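RTX-adhesin (Marinomonas primoryensis, PDB 5IRB) probably helps hold its Antarctic bacterium to diatoms and ice, as a calcium-binding piece of a giant ice-binding adhesin. Local coordinates at residues V45-I50 with T54-V59. Numbering follows the deposited sequence.
Sequences VVTLVI and TYSTNV
Thr54 and Val49 face each other at the turn end of a beta hairpin formed by strands 43-50 and 53-58. The hairpin lies at the margin of a five-stranded sheet in the first of three similar beta domains in this chain. Strand 53-58 is outermost, and strand 81-89 flanks 43-50 on its other side. CG2 of Thr54 lies close to CG2 of Thr47, 3.5 Å away. The two side chains slant across one another on the more open face. OG1 of Thr54 meets CG2 of Val49 at 4.0 Å.

Tyr55 forms a hydrogen-bonded pair with Leu48. Leu48 N gives a nearly straight bond to Tyr55 O, at 2.7 Å and 175°. Tyr55 N returns one to Leu48 O at 2.8 Å. CG stands anti to the carbonyl carbon of Tyr55 (chi1 -61°), which swings the ring back toward the turn end, over the sheet face that also carries Leu48. Leu48 O sits at the ring edge, near its plane. Ile50 CD1 comes to Tyr55 CD1 obliquely, at 4.2 Å. The hydroxyl is held by Asp73 and the backbone N of Ala70. Ile50 also touches Asp77, a calcium ligand, so this end of the hairpin borders a metal site.

Ser56 lies opposite Thr47 in a non-hydrogen-bonded pair. Its CA makes a CA-H...O contact with Val46 O at 3.2 Å. Thr57 then pairs with Val46 through two backbone bonds, and its CG2 packs against Val46 CB. Thr57 OG1, anti to its backbone N (chi1 -166°), bonds to Ser66 O in strand 64-70. On the same face, Val46 and Leu48 are buried against Trp65. Asn58 stands across from Val45 as a non-hydrogen-bonded pair. Beyond the strand, Val59 CG1 reaches Val46 CG2 at 4.3 Å.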
loop_
_atom_site.group_PDB
_atom_site.type_symbol
_atom_site.label_atom_id
_atom_site.label_comp_id
_atom_site.label_asym_id
_atom_site.label_seq_id
_atom_site.Cartn_x
_atom_site.Cartn_y
_atom_site.Cartn_z
ATOM N N VAL A 45 26.991 -40.260 29.918
ATOM C CA VAL A 45 27.276 -39.543 28.679
ATOM C C VAL A 45 26.029 -39.486 27.817
ATOM O O VAL A 45 25.546 -40.521 27.349
ATOM C CB VAL A 45 28.406 -40.201 27.858
ATOM C CG1 VAL A 45 28.677 -39.411 26.559
ATOM C CG2 VAL A 45 29.678 -40.381 28.708
ATOM N N VAL A 46 25.506 -38.275 27.624
ATOM C CA VAL A 46 24.420 -38.023 26.675
ATOM C C VAL A 46 24.940 -37.691 25.277
ATOM O O VAL A 46 25.783 -36.810 25.102
ATOM C CB VAL A 46 23.509 -36.877 27.145
ATOM C CG1 VAL A 46 22.482 -36.518 26.063
ATOM C CG2 VAL A 46 22.822 -37.253 28.445
ATOM N N THR A 47 24.441 -38.438 24.295
ATOM C CA THR A 47 24.749 -38.201 22.895
ATOM C C THR A 47 23.499 -37.726 22.147
ATOM O O THR A 47 22.447 -38.366 22.208
ATOM C CB THR A 47 25.317 -39.470 22.237
ATOM O OG1 THR A 47 26.508 -39.858 22.938
ATOM C CG2 THR A 47 25.665 -39.221 20.771
ATOM N N LEU A 48 23.638 -36.608 21.435
ATOM C CA LEU A 48 22.552 -36.034 20.640
ATOM C C LEU A 48 22.959 -36.042 19.185
ATOM O O LEU A 48 24.110 -35.766 18.872
ATOM C CB LEU A 48 22.271 -34.586 21.030
ATOM C CG LEU A 48 21.854 -34.099 22.410
ATOM C CD1 LEU A 48 21.405 -32.651 22.297
ATOM C CD2 LEU A 48 20.741 -34.944 22.966
ATOM N N VAL A 49 22.019 -36.320 18.288
ATOM C CA VAL A 49 22.312 -36.182 16.861
ATOM C C VAL A 49 21.323 -35.221 16.235
ATOM O O VAL A 49 20.119 -35.359 16.415
ATOM C CB VAL A 49 22.289 -37.533 16.110
ATOM C CG1 VAL A 49 22.565 -37.314 14.613
ATOM C CG2 VAL A 49 23.310 -38.499 16.719
ATOM N N ILE A 50 21.842 -34.255 15.486
ATOM C CA ILE A 50 21.019 -33.226 14.871
ATOM C C ILE A 50 21.646 -32.861 13.550
ATOM O O ILE A 50 22.826 -32.493 13.488
ATOM C CB ILE A 50 20.912 -31.942 15.740
ATOM C CG1 ILE A 50 20.437 -32.257 17.163
ATOM C CG2 ILE A 50 20.000 -30.928 15.085
ATOM C CD1 ILE A 50 20.949 -31.276 18.189
ATOM N N THR A 54 26.794 -34.920 15.661
ATOM C CA THR A 54 26.766 -35.434 17.028
ATOM C C THR A 54 27.226 -34.396 18.037
ATOM O O THR A 54 28.241 -33.732 17.832
ATOM C CB THR A 54 27.648 -36.686 17.163
ATOM O OG1 THR A 54 27.177 -37.692 16.257
ATOM C CG2 THR A 54 27.612 -37.241 18.599
ATOM N N TYR A 55 26.431 -34.210 19.085
ATOM C CA TYR A 55 26.849 -33.424 20.239
ATOM C C TYR A 55 26.842 -34.330 21.460
ATOM O O TYR A 55 25.995 -35.228 21.561
ATOM C CB TYR A 55 25.923 -32.225 20.462
ATOM C CG TYR A 55 25.905 -31.251 19.295
ATOM C CD1 TYR A 55 25.103 -31.482 18.194
ATOM C CD2 TYR A 55 26.706 -30.124 19.295
ATOM C CE1 TYR A 55 25.084 -30.593 17.115
ATOM C CE2 TYR A 55 26.715 -29.244 18.224
ATOM C CZ TYR A 55 25.898 -29.479 17.142
ATOM O OH TYR A 55 25.901 -28.590 16.084
ATOM N N SER A 56 27.699 -34.011 22.427
ATOM C CA SER A 56 27.879 -34.826 23.625
ATOM C C SER A 56 28.068 -33.992 24.870
ATOM O O SER A 56 28.615 -32.904 24.828
ATOM C CB SER A 56 29.104 -35.737 23.476
ATOM O OG SER A 56 28.784 -36.870 22.688
ATOM N N THR A 57 27.634 -34.528 25.994
ATOM C CA THR A 57 27.887 -33.866 27.262
ATOM C C THR A 57 27.822 -34.847 28.426
ATOM O O THR A 57 27.406 -35.987 28.244
ATOM C CB THR A 57 26.887 -32.729 27.509
ATOM O OG1 THR A 57 27.366 -31.921 28.586
ATOM C CG2 THR A 57 25.521 -33.280 27.874
ATOM N N ASN A 58 28.176 -34.365 29.617
ATOM C CA ASN A 58 28.083 -35.139 30.852
ATOM C C ASN A 58 26.719 -35.009 31.468
ATOM O O ASN A 58 25.962 -34.111 31.087
ATOM C CB ASN A 58 29.086 -34.629 31.886
ATOM C CG ASN A 58 30.449 -35.190 31.689
ATOM O OD1 ASN A 58 30.593 -36.261 31.110
ATOM N ND2 ASN A 58 31.473 -34.477 32.159
ATOM N N VAL A 59 26.381 -35.910 32.393
ATOM C CA VAL A 59 25.196 -35.674 33.200
ATOM C C VAL A 59 25.637 -35.262 34.608
ATOM O O VAL A 59 26.554 -35.838 35.210
ATOM C CB VAL A 59 24.196 -36.852 33.196
ATOM C CG1 VAL A 59 24.659 -37.961 32.302
ATOM C CG2 VAL A 59 23.849 -37.275 34.582
#